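Side-chain contacts in tRNA threonylcarbamoyladenosine dehydratase (Escherichia coli, PDB 4D79), which catalyses the ATP-dependent dehydration of threonylcarbamoyladenosine at position 37 of tRNAs to its cyclic form and can accept sulfur from the desulfurase CsdA in vitro: residues H32-G37 / Q116-G121; I139-C142 / K146-L149. All coordinates share one frame; numbering follows the deposited sequence.

Contact 1. Residues H32-G37 / Q116-G121. With ATP (adenosine-5'-triphosphate), chain K.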
ATOM      1  N   HIS B  32      -2.209   8.942  19.773  1.00 20.62           N
ATOM      2  CA  HIS B  32      -2.042   7.549  20.156  1.00 16.66           C
ATOM      3  C   HIS B  32      -3.117   6.784  19.403  1.00 18.92           C
ATOM      4  O   HIS B  32      -4.310   6.944  19.694  1.00 20.23           O
ATOM      5  CB  HIS B  32      -2.164   7.355  21.680  1.00 19.94           C
ATOM      6  CG  HIS B  32      -1.768   5.981  22.128  1.00 23.44           C
ATOM      7  ND1 HIS B  32      -1.721   5.599  23.457  1.00 25.82           N
ATOM      8  CD2 HIS B  32      -1.410   4.886  21.407  1.00 23.19           C
ATOM      9  CE1 HIS B  32      -1.337   4.334  23.533  1.00 23.50           C
ATOM     10  NE2 HIS B  32      -1.132   3.880  22.299  1.00 26.85           N
ATOM     11  N   ILE B  33      -2.707   5.964  18.432  1.00 19.68           N
ATOM     12  CA  ILE B  33      -3.645   5.227  17.591  1.00 16.04           C
ATOM     13  C   ILE B  33      -3.474   3.733  17.826  1.00 17.92           C
ATOM     14  O   ILE B  33      -2.358   3.231  17.985  1.00 20.27           O
ATOM     15  CB  ILE B  33      -3.482   5.618  16.110  1.00 18.10           C
ATOM     16  CG1 ILE B  33      -3.909   7.082  15.972  1.00 17.13           C
ATOM     17  CG2 ILE B  33      -4.313   4.687  15.192  1.00 16.05           C
ATOM     18  CD1 ILE B  33      -3.837   7.648  14.593  1.00 24.27           C
ATOM     19  N   CYS B  34      -4.603   3.049  17.924  1.00 19.65           N
ATOM     20  CA  CYS B  34      -4.666   1.623  18.181  1.00 17.32           C
ATOM     21  C   CYS B  34      -5.035   0.921  16.888  1.00 18.55           C
ATOM     22  O   CYS B  34      -6.023   1.290  16.245  1.00 20.51           O
ATOM     23  CB  CYS B  34      -5.707   1.344  19.276  1.00 20.70           C
ATOM     24  SG  CYS B  34      -5.822  -0.373  19.756  1.00 23.12           S
ATOM     25  N   VAL B  35      -4.244  -0.076  16.506  1.00 17.66           N
ATOM     26  CA  VAL B  35      -4.562  -0.954  15.375  1.00 16.66           C
ATOM     27  C   VAL B  35      -4.917  -2.312  15.950  1.00 23.32           C
ATOM     28  O   VAL B  35      -4.123  -2.925  16.677  1.00 22.62           O
ATOM     29  CB  VAL B  35      -3.413  -1.057  14.364  1.00 18.24           C
ATOM     30  CG1 VAL B  35      -3.841  -1.875  13.188  1.00 20.44           C
ATOM     31  CG2 VAL B  35      -2.996   0.337  13.946  1.00 19.80           C
ATOM     32  N   VAL B  36      -6.129  -2.759  15.673  1.00 22.74           N
ATOM     33  CA  VAL B  36      -6.611  -4.040  16.178  1.00 21.91           C
ATOM     34  C   VAL B  36      -6.609  -5.005  15.004  1.00 21.68           C
ATOM     35  O   VAL B  36      -7.373  -4.841  14.044  1.00 20.83           O
ATOM     36  CB  VAL B  36      -8.005  -3.963  16.818  1.00 22.47           C
ATOM     37  CG1 VAL B  36      -8.329  -5.288  17.484  1.00 22.79           C
ATOM     38  CG2 VAL B  36      -8.112  -2.856  17.833  1.00 21.76           C
ATOM     39  N   GLY B  37      -5.778  -6.027  15.104  1.00 20.39           N
ATOM     40  CA  GLY B  37      -5.601  -6.955  14.001  1.00 25.51           C
ATOM     41  C   GLY B  37      -4.440  -6.543  13.109  1.00 21.60           C
ATOM     42  O   GLY B  37      -4.542  -5.577  12.359  1.00 21.77           O
ATOM     43  N   GLN B 116     -11.528  -2.513  28.865  1.00 31.53           N
ATOM     44  CA  GLN B 116     -10.189  -2.368  29.436  1.00 38.20           C
ATOM     45  C   GLN B 116      -9.180  -1.958  28.371  1.00 41.79           C
ATOM     46  O   GLN B 116      -8.387  -1.019  28.559  1.00 34.32           O
ATOM     47  CB  GLN B 116      -9.769  -3.682  30.102  1.00 33.67           C
ATOM     48  CG  GLN B 116      -8.319  -3.740  30.568  1.00 64.90           C
ATOM     49  CD  GLN B 116      -7.912  -5.119  31.059  1.00105.83           C
ATOM     50  OE1 GLN B 116      -8.755  -5.999  31.245  1.00 83.57           O
ATOM     51  NE2 GLN B 116      -6.607  -5.328  31.227  1.00 77.98           N
ATOM     52  N   TYR B 117      -9.215  -2.618  27.215  1.00 32.04           N
ATOM     53  CA  TYR B 117      -8.215  -2.266  26.219  1.00 32.06           C
ATOM     54  C   TYR B 117      -8.495  -0.893  25.620  1.00 30.78           C
ATOM     55  O   TYR B 117      -7.557  -0.159  25.303  1.00 37.90           O
ATOM     56  CB  TYR B 117      -8.138  -3.362  25.149  1.00 28.22           C
ATOM     57  CG  TYR B 117      -7.472  -4.628  25.651  1.00 27.58           C
ATOM     58  CD1 TYR B 117      -6.409  -4.565  26.533  1.00 42.83           C
ATOM     59  CD2 TYR B 117      -7.908  -5.885  25.254  1.00 39.04           C
ATOM     60  CE1 TYR B 117      -5.791  -5.693  26.994  1.00 38.10           C
ATOM     61  CE2 TYR B 117      -7.285  -7.019  25.705  1.00 41.83           C
ATOM     62  CZ  TYR B 117      -6.228  -6.915  26.588  1.00 36.36           C
ATOM     63  OH  TYR B 117      -5.586  -8.035  27.067  1.00 44.01           O
ATOM     64  N   MET B 118      -9.751  -0.491  25.537  1.00 30.99           N
ATOM     65  CA  MET B 118     -10.029   0.819  24.968  1.00 26.39           C
ATOM     66  C   MET B 118      -9.918   1.928  26.014  1.00 39.80           C
ATOM     67  O   MET B 118     -10.066   3.105  25.665  1.00 40.96           O
ATOM     68  CB  MET B 118     -11.420   0.828  24.331  1.00 33.26           C
ATOM     69  CG  MET B 118     -11.529  -0.048  23.104  1.00 27.26           C
ATOM     70  SD  MET B 118     -10.398   0.398  21.761  1.00 31.95           S
ATOM     71  CE  MET B 118      -9.390  -1.068  21.684  1.00 25.12           C
ATOM     72  N   SER B 119      -9.540   1.592  27.256  1.00 45.47           N
ATOM     73  CA  SER B 119      -9.550   2.537  28.370  1.00 59.22           C
ATOM     74  C   SER B 119      -8.374   3.500  28.331  1.00 43.73           C
ATOM     75  O   SER B 119      -8.369   4.469  29.091  1.00 47.80           O
ATOM     76  CB  SER B 119      -9.511   1.776  29.721  1.00 32.11           C
ATOM     77  OG  SER B 119     -10.579   0.861  29.830  1.00 81.64           O
ATOM     78  N   VAL B 120      -7.410   3.294  27.434  1.00 45.66           N
ATOM     79  CA  VAL B 120      -6.249   4.166  27.367  1.00 38.74           C
ATOM     80  C   VAL B 120      -6.581   5.538  26.806  1.00 39.05           C
ATOM     81  O   VAL B 120      -5.860   6.501  27.089  1.00 54.34           O
ATOM     82  CB  VAL B 120      -5.161   3.494  26.498  1.00 62.88           C
ATOM     83  CG1 VAL B 120      -3.954   4.413  26.283  1.00 85.99           C
ATOM     84  CG2 VAL B 120      -4.734   2.166  27.102  1.00 69.34           C
ATOM     85  N   GLY B 121      -7.671   5.678  26.052  1.00 32.65           N
ATOM     86  CA  GLY B 121      -7.968   6.975  25.474  1.00 37.28           C
ATOM     87  C   GLY B 121      -7.247   7.199  24.155  1.00 37.71           C
ATOM     88  O   GLY B 121      -6.350   8.036  24.047  1.00 34.67           O
TER
HETATM   89  PG  ATP K 401      -5.049 -16.818   8.470  1.00186.17           P
HETATM   90  O1G ATP K 401      -4.886 -17.753   7.296  1.00127.52           O
HETATM   91  O2G ATP K 401      -3.956 -16.918   9.507  1.00127.16           O
HETATM   92  O3G ATP K 401      -6.457 -16.757   9.013  1.00161.36           O
HETATM   93  PB  ATP K 401      -4.986 -13.983   8.618  1.00208.07           P
HETATM   94  O1B ATP K 401      -6.240 -14.036   9.461  1.00107.56           O
HETATM   95  O2B ATP K 401      -3.650 -13.545   9.194  1.00 31.30           O
HETATM   96  O3B ATP K 401      -4.811 -15.370   7.815  1.00177.42           O
HETATM   97  PA  ATP K 401      -5.957 -11.594   7.486  1.00 47.52           P
HETATM   98  O1A ATP K 401      -7.459 -11.854   7.429  1.00 45.68           O
HETATM   99  O2A ATP K 401      -5.320 -10.760   6.406  1.00 81.42           O
HETATM  100  O3A ATP K 401      -5.261 -13.030   7.360  1.00 62.59           O
HETATM  101  O5' ATP K 401      -5.517 -11.026   8.945  1.00 55.31           O
HETATM  102  C5' ATP K 401      -6.433 -10.764  10.027  1.00 33.10           C
HETATM  103  C4' ATP K 401      -5.787 -10.420  11.377  1.00 37.07           C
HETATM  104  O4' ATP K 401      -6.751  -9.938  12.365  1.00 60.95           O
HETATM  105  C3' ATP K 401      -5.103 -11.625  12.013  1.00105.28           C
HETATM  106  O3' ATP K 401      -3.721 -11.362  12.304  1.00 27.36           O
HETATM  107  C2' ATP K 401      -5.879 -11.855  13.296  1.00120.68           C
HETATM  108  O2' ATP K 401      -5.071 -12.409  14.325  1.00 49.92           O
HETATM  109  C1' ATP K 401      -6.406 -10.479  13.668  1.00 46.23           C
HETATM  110  N9  ATP K 401      -7.486 -10.584  14.700  1.00 45.47           N
HETATM  111  C8  ATP K 401      -8.558 -11.407  14.565  1.00 95.27           C
HETATM  112  N7  ATP K 401      -9.393 -11.346  15.636  1.00 44.60           N
HETATM  113  C5  ATP K 401      -8.850 -10.473  16.489  1.00 89.57           C
HETATM  114  C6  ATP K 401      -9.257  -9.953  17.800  1.00 39.42           C
HETATM  115  N6  ATP K 401     -10.381 -10.409  18.357  1.00 75.21           N
HETATM  116  N1  ATP K 401      -8.481  -9.063  18.422  1.00 34.02           N
HETATM  117  C2  ATP K 401      -7.328  -8.633  17.862  1.00 77.27           C
HETATM  118  N3  ATP K 401      -6.891  -9.066  16.658  1.00 25.78           N
HETATM  119  C4  ATP K 401      -7.595  -9.971  15.906  1.00 98.98           C

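Contact 2. Residues I139-C142 / K146-L149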
ATOM      1  N   ILE B 139     -16.574  -2.605  17.511  1.00 21.96           N
ATOM      2  CA  ILE B 139     -17.307  -1.520  16.859  1.00 24.58           C
ATOM      3  C   ILE B 139     -18.395  -0.976  17.765  1.00 23.20           C
ATOM      4  O   ILE B 139     -18.559   0.244  17.887  1.00 25.18           O
ATOM      5  CB  ILE B 139     -17.870  -1.998  15.510  1.00 23.83           C
ATOM      6  CG1 ILE B 139     -16.708  -2.166  14.527  1.00 22.72           C
ATOM      7  CG2 ILE B 139     -18.927  -1.020  14.934  1.00 26.50           C
ATOM      8  CD1 ILE B 139     -17.113  -2.899  13.328  1.00 31.92           C
ATOM      9  N   ALA B 140     -19.176  -1.871  18.388  1.00 23.99           N
ATOM     10  CA  ALA B 140     -20.257  -1.441  19.266  1.00 34.47           C
ATOM     11  C   ALA B 140     -19.719  -0.603  20.422  1.00 25.89           C
ATOM     12  O   ALA B 140     -20.261   0.464  20.728  1.00 25.53           O
ATOM     13  CB  ALA B 140     -21.036  -2.664  19.753  1.00 31.92           C
ATOM     14  N   TYR B 141     -18.601  -1.025  21.014  1.00 25.98           N
ATOM     15  CA  TYR B 141     -18.009  -0.281  22.116  1.00 25.88           C
ATOM     16  C   TYR B 141     -17.511   1.093  21.675  1.00 24.03           C
ATOM     17  O   TYR B 141     -17.792   2.105  22.337  1.00 21.61           O
ATOM     18  CB  TYR B 141     -16.876  -1.084  22.752  1.00 24.60           C
ATOM     19  CG  TYR B 141     -16.392  -0.402  24.011  1.00 23.24           C
ATOM     20  CD1 TYR B 141     -17.026  -0.634  25.241  1.00 28.24           C
ATOM     21  CD2 TYR B 141     -15.382   0.524  23.957  1.00 22.87           C
ATOM     22  CE1 TYR B 141     -16.613   0.028  26.404  1.00 32.82           C
ATOM     23  CE2 TYR B 141     -14.947   1.186  25.098  1.00 27.36           C
ATOM     24  CZ  TYR B 141     -15.591   0.941  26.314  1.00 27.19           C
ATOM     25  OH  TYR B 141     -15.152   1.596  27.416  1.00 26.41           O
ATOM     26  N   CYS B 142     -16.737   1.170  20.568  1.00 20.87           N
ATOM     27  CA  CYS B 142     -16.231   2.468  20.160  1.00 23.19           C
ATOM     28  C   CYS B 142     -17.361   3.379  19.726  1.00 25.39           C
ATOM     29  O   CYS B 142     -17.345   4.570  20.040  1.00 24.13           O
ATOM     30  CB  CYS B 142     -15.211   2.323  19.009  1.00 23.65           C
ATOM     31  SG  CYS B 142     -13.726   1.535  19.613  1.00 25.96           S
ATOM     32  N   LYS B 146     -18.232   7.015  21.559  1.00 27.27           N
ATOM     33  CA  LYS B 146     -17.780   8.096  20.697  1.00 22.59           C
ATOM     34  C   LYS B 146     -16.252   8.088  20.539  1.00 25.36           C
ATOM     35  O   LYS B 146     -15.605   9.132  20.481  1.00 24.82           O
ATOM     36  CB  LYS B 146     -18.275   9.436  21.234  1.00 29.33           C
ATOM     37  CG  LYS B 146     -19.810   9.447  21.358  1.00 37.61           C
ATOM     38  CD  LYS B 146     -20.331  10.785  21.852  1.00 59.58           C
ATOM     39  CE  LYS B 146     -21.859  10.829  21.919  1.00 79.31           C
ATOM     40  NZ  LYS B 146     -22.469   9.844  22.857  1.00105.59           N
ATOM     41  N   ILE B 147     -15.676   6.898  20.509  1.00 21.14           N
ATOM     42  CA  ILE B 147     -14.244   6.751  20.253  1.00 20.90           C
ATOM     43  C   ILE B 147     -14.036   6.768  18.740  1.00 18.51           C
ATOM     44  O   ILE B 147     -14.697   5.986  18.036  1.00 21.57           O
ATOM     45  CB  ILE B 147     -13.734   5.445  20.859  1.00 21.70           C
ATOM     46  CG1 ILE B 147     -13.909   5.431  22.400  1.00 25.75           C
ATOM     47  CG2 ILE B 147     -12.287   5.176  20.416  1.00 20.39           C
ATOM     48  CD1 ILE B 147     -13.556   4.130  23.016  1.00 24.86           C
ATOM     49  N   PRO B 148     -13.187   7.647  18.199  1.00 17.80           N
ATOM     50  CA  PRO B 148     -12.994   7.676  16.736  1.00 22.87           C
ATOM     51  C   PRO B 148     -12.512   6.333  16.226  1.00 18.43           C
ATOM     52  O   PRO B 148     -11.551   5.753  16.731  1.00 20.06           O
ATOM     53  CB  PRO B 148     -11.944   8.777  16.519  1.00 20.39           C
ATOM     54  CG  PRO B 148     -12.059   9.645  17.747  1.00 23.80           C
ATOM     55  CD  PRO B 148     -12.398   8.698  18.878  1.00 19.99           C
ATOM     56  N   LEU B 149     -13.209   5.835  15.236  1.00 17.50           N
ATOM     57  CA  LEU B 149     -12.987   4.497  14.730  1.00 19.17           C
ATOM     58  C   LEU B 149     -13.136   4.497  13.226  1.00 22.40           C
ATOM     59  O   LEU B 149     -14.042   5.132  12.685  1.00 20.40           O
ATOM     60  CB  LEU B 149     -13.999   3.512  15.304  1.00 18.82           C
ATOM     61  CG  LEU B 149     -14.125   2.116  14.691  1.00 24.99           C
ATOM     62  CD1 LEU B 149     -13.055   1.246  15.204  1.00 27.65           C
ATOM     63  CD2 LEU B 149     -15.498   1.557  14.979  1.00 46.30           C
TER

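Contact 1. Residues H32-G37 / Q116-G121
The imidazole of H32 meets V120 through one methyl, CG1, which sits obliquely to the ring, 3.8 Å from H32 ND1 and equally near CE1, the two side chains crossing at about a right angle. Y122 packs against the same ring edge-to-face, and H32 NE2 is hydrogen-bonded to OG1 of T58 on the neighbouring strand 56-60, a bond that would restrain the rotation of the imidazole. The second flat group is the adenine of ATP: CG1 of V36 lies over one face of it, out by the C2 corner, 3.5 Å from ATP C2. CG1 lies anti to the backbone N of V36 (chi1 -172°), and the other methyl, CG2, is thereby turned to M118, whose CE stands 4.4 Å from it. The bent chain of M118 carries that same CE to within 4.1 Å of C34 SG, so one methyl spans two alternate residues of the strand. These links of M118 are purely apolar, between buried residues. Strand 32-36 runs straight into G37, whose positive phi and closeness to the ribose suit a residue without a side chain; strand, turn and G37 are consistent with the glycine-rich GxGxxG nucleotide-binding element of the Rossmann-like ThiF fold.

Contact 2. Residues I139-C142 / K146-L149
The carbonyl of C142, near the end of helix 132-144, accepts the amide of I147 (N to O 2.9 Å, N-H...O angle 152°), the 6-to-1 bond of a Schellman motif in which K146, with positive phi, is the C-prime residue. K146 N also comes close to C142 O, 3.0 Å, but at an angle too poor for a bond. The reversal brings I147 back against the last turn of the helix. There the CB atoms of C142 and I147 lie 3.9 Å apart, and C142 SG reaches CG2 of I147 at 4.0 Å. The other branch of I147 goes elsewhere: CG1 stands anti to the carbonyl carbon (chi1 -62°), and the extended chain delivers CD1 to the tyrosine, 3.9 Å from CE2 of Y141, in an oblique approach to the ring. L149, two residues on, comes back to the helix as well. Its CB packs on CB of C142 at 4.1 Å, while the CD2 methyl reaches one turn earlier, to CG1 of I139 at 3.9 Å, the two side chains crossing at about a right angle. P148, between them, turns away and bonds through its backbone to V125 of strand 124-127. Around this patch, L181 and L185 of helix 176-189 pack on I139, and V125 lies against both I147 and L149. Chemically, then, the work is divided: a single backbone bond across the contact satisfies a carbonyl that the ending helix can no longer serve, and dispersion contacts among I139, Y141, C142, I147 and L149 do the rest, holding the entry to strand 149-152 against the helix that precedes it.

M118 joins the two contacts, whose centres lie 10 Å apart. While its terminal methyl serves the strand in contact 1, its CB lies 3.6 Å from CE2 of Y141 and 4.1 Å from CD1 of I147, and its SD is 4.1 Å from SG of C142, all in contact 2. Apolar packing thus continues from strand 32-36 through M118 to helix 132-144 and the loop that follows it, an example of neighbouring crossover elements of a Rossmann-like domain sharing one core. Nearness to the nucleotide differs: contact 1 includes V36 and G37 of the ATP pocket, whereas in contact 2 the nearest atoms of the I139 side chain and ATP are about 11 Å apart.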